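Local coordinates for protein nucleoporin NUP82 (Saccharomyces cerevisiae, PDB 3PBP) that serves as a structural component of the nuclear pore complex, through an N-terminal domain that contains the region interacting with NUP116, at residues 141-144 and 150-153; 193-198 and 313-318; 416-421 and 446-451. The protein carries 1 engineered substitution. All blocks are in the same frame, centred on the assembly; numbering follows the deposited sequence.

Contact 1: residues 141-144 and 150-153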
loop_
_atom_site.group_PDB
_atom_site.type_symbol
_atom_site.label_atom_id
_atom_site.label_comp_id
_atom_site.label_asym_id
_atom_site.label_seq_id
_atom_site.Cartn_x
_atom_site.Cartn_y
_atom_site.Cartn_z
ATOM N N CYS A 141 3.347 10.368 -12.736
ATOM C CA CYS A 141 2.597 9.184 -12.353
ATOM C C CYS A 141 1.728 9.328 -11.098
ATOM O O CYS A 141 2.218 9.715 -10.040
ATOM C CB CYS A 141 3.574 8.027 -12.183
ATOM S SG CYS A 141 2.828 6.499 -11.607
ATOM N N ILE A 142 0.433 9.033 -11.216
ATOM C CA ILE A 142 -0.436 9.106 -10.047
ATOM C C ILE A 142 -0.955 7.716 -9.698
ATOM O O ILE A 142 -1.323 6.920 -10.568
ATOM C CB ILE A 142 -1.647 10.074 -10.229
ATOM C CG1 ILE A 142 -2.555 9.600 -11.364
ATOM C CG2 ILE A 142 -1.148 11.492 -10.451
ATOM C CD1 ILE A 142 -3.857 10.371 -11.432
ATOM N N VAL A 143 -0.960 7.427 -8.406
ATOM C CA VAL A 143 -1.397 6.134 -7.921
ATOM C C VAL A 143 -2.800 6.292 -7.367
ATOM O O VAL A 143 -3.043 7.143 -6.508
ATOM C CB VAL A 143 -0.435 5.639 -6.834
ATOM C CG1 VAL A 143 -0.798 4.232 -6.389
ATOM C CG2 VAL A 143 0.971 5.695 -7.366
ATOM N N VAL A 144 -3.729 5.479 -7.858
ATOM C CA VAL A 144 -5.112 5.584 -7.420
ATOM C C VAL A 144 -5.652 4.326 -6.750
ATOM O O VAL A 144 -5.640 3.245 -7.342
ATOM C CB VAL A 144 -6.030 5.963 -8.629
ATOM C CG1 VAL A 144 -7.476 6.101 -8.175
ATOM C CG2 VAL A 144 -5.542 7.267 -9.262
ATOM N N THR A 150 -8.419 -1.995 -5.420
ATOM C CA THR A 150 -7.665 -2.037 -6.643
ATOM C C THR A 150 -6.745 -0.798 -6.613
ATOM O O THR A 150 -7.146 0.273 -6.137
ATOM C CB THR A 150 -8.662 -2.004 -7.848
ATOM O OG1 THR A 150 -8.071 -2.648 -8.978
ATOM C CG2 THR A 150 -9.037 -0.569 -8.223
ATOM N N ILE A 151 -5.510 -0.946 -7.089
ATOM C CA ILE A 151 -4.561 0.176 -7.111
ATOM C C ILE A 151 -4.122 0.400 -8.555
ATOM O O ILE A 151 -3.586 -0.500 -9.197
ATOM C CB ILE A 151 -3.332 -0.117 -6.218
ATOM C CG1 ILE A 151 -3.796 -0.385 -4.777
ATOM C CG2 ILE A 151 -2.362 1.063 -6.259
ATOM C CD1 ILE A 151 -2.736 -0.983 -3.875
ATOM N N THR A 152 -4.345 1.604 -9.063
ATOM C CA THR A 152 -4.016 1.916 -10.452
ATOM C C THR A 152 -2.989 3.035 -10.658
ATOM O O THR A 152 -2.967 4.034 -9.925
ATOM C CB THR A 152 -5.311 2.314 -11.217
ATOM O OG1 THR A 152 -6.360 1.398 -10.874
ATOM C CG2 THR A 152 -5.084 2.298 -12.723
HETATM N N MSE A 153 -2.146 2.868 -11.670
HETATM C CA MSE A 153 -1.152 3.880 -11.978
HETATM C C MSE A 153 -1.447 4.497 -13.335
HETATM O O MSE A 153 -1.499 3.809 -14.348
HETATM C CB MSE A 153 0.252 3.286 -11.997
HETATM C CG MSE A 153 0.879 3.057 -10.643
HETATM SE SE MSE A 153 2.729 2.468 -10.844
HETATM C CE MSE A 153 2.491 0.549 -10.883
#

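Contact 2: residues 193-198 and 313-318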
loop_
_atom_site.group_PDB
_atom_site.type_symbol
_atom_site.label_atom_id
_atom_site.label_comp_id
_atom_site.label_asym_id
_atom_site.label_seq_id
_atom_site.Cartn_x
_atom_site.Cartn_y
_atom_site.Cartn_z
ATOM N N THR A 193 9.094 1.022 -3.174
ATOM C CA THR A 193 8.148 0.185 -2.444
ATOM C C THR A 193 6.873 0.881 -2.025
ATOM O O THR A 193 6.906 2.016 -1.570
ATOM C CB THR A 193 8.813 -0.376 -1.173
ATOM O OG1 THR A 193 9.946 -1.177 -1.536
ATOM C CG2 THR A 193 7.833 -1.221 -0.389
ATOM N N LEU A 194 5.748 0.191 -2.158
ATOM C CA LEU A 194 4.470 0.758 -1.751
ATOM C C LEU A 194 3.875 -0.096 -0.627
ATOM O O LEU A 194 3.561 -1.269 -0.827
ATOM C CB LEU A 194 3.507 0.821 -2.942
ATOM C CG LEU A 194 2.113 1.359 -2.642
ATOM C CD1 LEU A 194 2.206 2.808 -2.155
ATOM C CD2 LEU A 194 1.247 1.259 -3.899
ATOM N N TYR A 195 3.746 0.493 0.559
ATOM C CA TYR A 195 3.182 -0.201 1.713
ATOM C C TYR A 195 1.665 -0.008 1.747
ATOM O O TYR A 195 1.180 1.096 1.524
ATOM C CB TYR A 195 3.766 0.352 3.019
ATOM C CG TYR A 195 5.193 -0.024 3.318
ATOM C CD1 TYR A 195 5.540 -1.327 3.631
ATOM C CD2 TYR A 195 6.188 0.948 3.348
ATOM C CE1 TYR A 195 6.844 -1.659 3.976
ATOM C CE2 TYR A 195 7.494 0.634 3.690
ATOM C CZ TYR A 195 7.815 -0.675 4.005
ATOM O OH TYR A 195 9.102 -0.989 4.368
ATOM N N CYS A 196 0.930 -1.073 2.040
ATOM C CA CYS A 196 -0.528 -1.013 2.120
ATOM C C CYS A 196 -0.975 -1.462 3.485
ATOM O O CYS A 196 -0.526 -2.495 3.968
ATOM C CB CYS A 196 -1.168 -1.944 1.093
ATOM S SG CYS A 196 -0.682 -1.570 -0.598
ATOM N N LEU A 197 -1.854 -0.690 4.104
ATOM C CA LEU A 197 -2.397 -1.039 5.412
ATOM C C LEU A 197 -3.832 -1.531 5.194
ATOM O O LEU A 197 -4.698 -0.755 4.797
ATOM C CB LEU A 197 -2.416 0.182 6.321
ATOM C CG LEU A 197 -2.947 -0.068 7.733
ATOM C CD1 LEU A 197 -1.929 -0.871 8.520
ATOM C CD2 LEU A 197 -3.220 1.250 8.428
ATOM N N ASN A 198 -4.086 -2.814 5.442
ATOM C CA ASN A 198 -5.428 -3.353 5.249
ATOM C C ASN A 198 -6.113 -3.672 6.587
ATOM O O ASN A 198 -5.467 -3.705 7.640
ATOM C CB ASN A 198 -5.372 -4.587 4.336
ATOM C CG ASN A 198 -5.278 -5.872 5.101
ATOM O OD1 ASN A 198 -4.589 -5.957 6.116
ATOM N ND2 ASN A 198 -5.961 -6.894 4.615
ATOM N N GLU A 313 14.259 4.480 7.257
ATOM C CA GLU A 313 12.955 4.956 7.715
ATOM C C GLU A 313 12.272 4.155 8.815
ATOM O O GLU A 313 12.665 3.033 9.153
ATOM C CB GLU A 313 11.997 4.989 6.533
ATOM C CG GLU A 313 12.063 3.699 5.742
ATOM C CD GLU A 313 10.894 3.509 4.817
ATOM O OE1 GLU A 313 10.437 4.504 4.229
ATOM O OE2 GLU A 313 10.443 2.352 4.666
ATOM N N ILE A 314 11.209 4.749 9.337
ATOM C CA ILE A 314 10.410 4.141 10.369
ATOM C C ILE A 314 8.989 4.117 9.844
ATOM O O ILE A 314 8.502 5.112 9.306
ATOM C CB ILE A 314 10.473 4.957 11.677
ATOM C CG1 ILE A 314 11.838 4.772 12.331
ATOM C CG2 ILE A 314 9.381 4.509 12.647
ATOM C CD1 ILE A 314 12.030 5.667 13.506
ATOM N N VAL A 315 8.332 2.972 9.979
ATOM C CA VAL A 315 6.961 2.840 9.521
ATOM C C VAL A 315 6.059 3.109 10.707
ATOM O O VAL A 315 6.251 2.520 11.760
ATOM C CB VAL A 315 6.672 1.428 8.989
ATOM C CG1 VAL A 315 5.229 1.340 8.521
ATOM C CG2 VAL A 315 7.625 1.100 7.851
ATOM N N CYS A 316 5.091 4.006 10.550
ATOM C CA CYS A 316 4.187 4.313 11.646
ATOM C C CYS A 316 2.760 3.911 11.312
ATOM O O CYS A 316 2.272 4.195 10.216
ATOM C CB CYS A 316 4.234 5.805 11.981
ATOM S SG CYS A 316 3.111 6.291 13.342
ATOM N N VAL A 317 2.101 3.247 12.262
ATOM C CA VAL A 317 0.720 2.805 12.083
ATOM C C VAL A 317 -0.222 3.268 13.208
ATOM O O VAL A 317 0.120 3.192 14.390
ATOM C CB VAL A 317 0.652 1.275 11.980
ATOM C CG1 VAL A 317 -0.761 0.841 11.653
ATOM C CG2 VAL A 317 1.614 0.788 10.907
ATOM N N SER A 318 -1.400 3.753 12.816
ATOM C CA SER A 318 -2.444 4.222 13.737
ATOM C C SER A 318 -3.401 3.096 14.098
ATOM O O SER A 318 -3.572 2.141 13.328
ATOM C CB SER A 318 -3.303 5.310 13.092
ATOM O OG SER A 318 -2.603 6.525 12.987
#

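Contact 3: residues 416-421 and 446-451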
loop_
_atom_site.group_PDB
_atom_site.type_symbol
_atom_site.label_atom_id
_atom_site.label_comp_id
_atom_site.label_asym_id
_atom_site.label_seq_id
_atom_site.Cartn_x
_atom_site.Cartn_y
_atom_site.Cartn_z
ATOM N N ASP A 416 2.382 19.182 21.933
ATOM C CA ASP A 416 1.181 19.788 21.373
ATOM C C ASP A 416 1.542 21.002 20.525
ATOM O O ASP A 416 2.088 21.989 21.016
ATOM C CB ASP A 416 0.217 20.177 22.494
ATOM C CG ASP A 416 -0.363 18.964 23.214
ATOM O OD1 ASP A 416 -1.127 18.194 22.585
ATOM O OD2 ASP A 416 -0.055 18.776 24.410
ATOM N N ILE A 417 1.235 20.907 19.239
ATOM C CA ILE A 417 1.538 21.966 18.296
ATOM C C ILE A 417 0.496 23.059 18.332
ATOM O O ILE A 417 0.833 24.237 18.397
ATOM C CB ILE A 417 1.638 21.409 16.851
ATOM C CG1 ILE A 417 2.886 20.533 16.717
ATOM C CG2 ILE A 417 1.679 22.538 15.843
ATOM C CD1 ILE A 417 4.196 21.272 16.927
ATOM N N ALA A 418 -0.772 22.673 18.289
ATOM C CA ALA A 418 -1.830 23.663 18.294
ATOM C C ALA A 418 -3.198 23.033 18.411
ATOM O O ALA A 418 -3.356 21.831 18.224
ATOM C CB ALA A 418 -1.760 24.491 17.029
ATOM N N THR A 419 -4.186 23.862 18.726
ATOM C CA THR A 419 -5.556 23.399 18.859
ATOM C C THR A 419 -6.271 23.705 17.564
ATOM O O THR A 419 -6.245 24.837 17.088
ATOM C CB THR A 419 -6.287 24.109 20.015
ATOM O OG1 THR A 419 -5.650 23.778 21.260
ATOM C CG2 THR A 419 -7.755 23.687 20.054
ATOM N N ILE A 420 -6.899 22.688 16.993
ATOM C CA ILE A 420 -7.619 22.839 15.738
ATOM C C ILE A 420 -9.091 22.536 15.933
ATOM O O ILE A 420 -9.528 22.195 17.031
ATOM C CB ILE A 420 -7.094 21.875 14.669
ATOM C CG1 ILE A 420 -7.238 20.438 15.174
ATOM C CG2 ILE A 420 -5.656 22.202 14.339
ATOM C CD1 ILE A 420 -7.009 19.382 14.129
ATOM N N GLU A 421 -9.844 22.647 14.845
ATOM C CA GLU A 421 -11.268 22.387 14.870
ATOM C C GLU A 421 -11.651 21.585 13.647
ATOM O O GLU A 421 -12.564 20.766 13.684
ATOM C CB GLU A 421 -12.046 23.703 14.890
ATOM C CG GLU A 421 -12.580 24.075 16.261
ATOM C CD GLU A 421 -13.066 25.512 16.330
ATOM O OE1 GLU A 421 -13.896 25.906 15.483
ATOM O OE2 GLU A 421 -12.614 26.247 17.238
ATOM N N THR A 446 -3.057 30.112 10.359
ATOM C CA THR A 446 -2.110 30.385 11.429
ATOM C C THR A 446 -0.693 30.001 11.047
ATOM O O THR A 446 -0.486 29.179 10.164
ATOM C CB THR A 446 -2.486 29.596 12.677
ATOM O OG1 THR A 446 -3.827 29.921 13.050
ATOM C CG2 THR A 446 -1.548 29.919 13.823
ATOM N N PHE A 447 0.280 30.604 11.715
ATOM C CA PHE A 447 1.682 30.300 11.467
ATOM C C PHE A 447 2.320 30.061 12.823
ATOM O O PHE A 447 1.958 30.713 13.799
ATOM C CB PHE A 447 2.380 31.462 10.741
ATOM C CG PHE A 447 1.854 31.710 9.353
ATOM C CD1 PHE A 447 0.620 32.320 9.159
ATOM C CD2 PHE A 447 2.562 31.280 8.240
ATOM C CE1 PHE A 447 0.096 32.491 7.877
ATOM C CE2 PHE A 447 2.043 31.448 6.955
ATOM C CZ PHE A 447 0.809 32.053 6.777
ATOM N N GLN A 448 3.253 29.117 12.893
ATOM C CA GLN A 448 3.922 28.804 14.150
ATOM C C GLN A 448 5.379 28.466 13.930
ATOM O O GLN A 448 5.741 27.892 12.907
ATOM C CB GLN A 448 3.226 27.633 14.829
ATOM C CG GLN A 448 1.740 27.829 14.910
ATOM C CD GLN A 448 1.084 26.863 15.840
ATOM O OE1 GLN A 448 -0.115 26.964 16.110
ATOM N NE2 GLN A 448 1.862 25.912 16.348
ATOM N N ASN A 449 6.211 28.817 14.901
ATOM C CA ASN A 449 7.639 28.562 14.805
ATOM C C ASN A 449 7.948 27.085 14.974
ATOM O O ASN A 449 7.297 26.389 15.751
ATOM C CB ASN A 449 8.378 29.374 15.864
ATOM C CG ASN A 449 8.130 30.869 15.730
ATOM O OD1 ASN A 449 8.600 31.509 14.785
ATOM N ND2 ASN A 449 7.380 31.432 16.674
ATOM N N ILE A 450 8.939 26.614 14.226
ATOM C CA ILE A 450 9.362 25.221 14.282
ATOM C C ILE A 450 10.854 25.195 14.597
ATOM O O ILE A 450 11.645 25.878 13.946
ATOM C CB ILE A 450 9.128 24.502 12.926
ATOM C CG1 ILE A 450 7.646 24.551 12.544
ATOM C CG2 ILE A 450 9.607 23.061 13.019
ATOM C CD1 ILE A 450 6.724 23.851 13.528
ATOM N N SER A 451 11.239 24.423 15.605
ATOM C CA SER A 451 12.646 24.328 15.971
ATOM C C SER A 451 13.356 23.356 15.028
ATOM O O SER A 451 12.934 22.205 14.874
ATOM C CB SER A 451 12.786 23.860 17.424
ATOM O OG SER A 451 12.135 22.618 17.633
#

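Contact 1: residues 141-144 and 150-153
The hairpin in which Val144 pairs with Thr152 forms the middle of an antiparallel four-stranded blade of the beta-propeller domain, and the geometry of its two backbone bonds fixes the register. Strands 141-146 and 151-155 run antiparallel; the axes of their short segments approach to 4.5 Å, with N-to-C directions at 166°. Val144 and Thr152 are the hydrogen-bonded pair: Val144 N donates to Thr152 O over 2.6 Å, and Thr152 N returns a bond to Val144 O over 2.7 Å. Val143 and Met153 form the neighbouring non-hydrogen-bonded pair. There, CA-H...O contacts accompany the backbone bonds, and in one of them Met153 CA lies 3.4 Å from Ile142 O.

Side chains alternate between the faces. On one face, Val143 meets Ile151 and Met153, with Cys141 at the margin. Both branched residues place one methyl anti to the backbone N, CG1 in Val143 (chi1 -175°) and CG2 in Ile151, and these methyls meet 3.5 Å apart (Val143 CG1 to Ile151 CG2), while the longer arm of Ile151 leads away from the hairpin. Phe211 covers this face by touching both Val143 and Met153. On the other face, Val144 and Thr152 stand beside each other, and Ile88 of strand 87-92, in a neighbouring sheet, packs on Val144 and Ile142. Residue 153 is a selenomethionine whose chain bends at its third torsion (chi3 -91°); Cys141 SG lies against the start of that bend, 4.1 Å from both Met153 CG and Met153 SE.

Contact 2: residues 193-198 and 313-318
The backbones of 193-198 and 313-318, which meet through Tyr195 and Leu197 on one side and Glu313, Val315 and Val317 on the other, run nearly parallel at 19°, but their axes come no closer than 9.9 Å, so they meet through side chains, with no backbone hydrogen bond between them. The CA atoms of Leu197 and Val317 are 8.3 Å apart, and those of Tyr195 and Val315 are 9.2 Å apart, a separation bridged by side chains from both strands. At the Leu197 end the contact is wholly apolar. Leu197 reaches across with both methyls to a single branch of its partner, the one Val317 sets anti to its own backbone N (chi1 -174°): Val317 CG1 lies 3.8 Å from Leu197 CD1 and 4.1 Å from Leu197 CD2, and the two side chains meet at a slant. Ala299 of strand 299-306 also touches Leu197.

These strands belong to different sheets, 194-198 being the middle strand of an antiparallel three-stranded one and 313-319 an inner strand of a mixed five-stranded one. Face-to-face meeting of separate sheets through mostly buried residues is the packing expected between adjacent blades of a beta-propeller.

At the other end the chemistry becomes polar. Glu313 and Tyr195 approach from opposite directions, and Glu313 OE2 comes to the ring edge, in the ring plane, 3.5 Å from Tyr195 CE2. The carboxylate is turned 27° from the ring. An acidic oxygen at that edge would probably be favoured by the positive rim of the ring hydrogens. Val315 CG2 approaches the same Tyr195 CE2 obliquely at 4.2 Å. The carboxylate is held chiefly from outside: Glu313 OE1 accepts a hydrogen bond from Lys189 N, and a weak one joins Glu313 OE2 to Ser188 OG.

Contact 3: residues 416-421 and 446-451
Gln448 carries the close part of this contact, its extended side chain crossing from strand 445-449 to Ile417 and Ala418 of strand 413-419. Gln448 NE2 donates to Ile417 O over 2.8 Å, and at 169° the N-H points almost straight at the oxygen. That oxygen lies 7° from the amide plane of Gln448, but the donor stands 49° above the carbonyl plane of Ile417, so the bond is straight at its donor and skewed at its acceptor. The same nitrogen, Gln448 NE2, also lies 3.4 Å from Ile417 CG2, the branch placed anti to the backbone N, while Gln448 OE1 faces Ala418 CB.

Beyond these three residues the contact is loose. Only 135 Å² is buried in all, and Asp416, Thr419, Asn449 and Ser451 are exposed to solvent. Ala418 also touches Leu439 of strand 434-440, and Tyr374 packs on both Ile417 and Ile450. On strand 445-449, Phe447 meets the ring of Phe13 edge-to-face.

Ile417 and Ala418 both stand opposite Ile381, which makes a classic beta bulge in strand 413-419; Gln448 bonds to the carbonyl of its first residue, linking the outermost strands of two separate sheets of the propeller.

Overall arrangement
Contacts 1 and 2 are buried, whereas contact 3 lies at the surface, about 33 Å from contact 1 between centres and across the chain's centre from it. Contact 1 works within a single sheet, through paired backbone bonds; contacts 2 and 3 each join two sheets, the former by mostly apolar side chains and the latter by one side-chain amide on a backbone carbonyl. No two contacts share a strand, yet contacts 1 and 2, with centres about 17 Å apart, touch where Ile151 CD1 lies 3.9 Å from Cys196 SG. Contact 3 stays apart from both, its nearest atoms about 14 Å from contact 2.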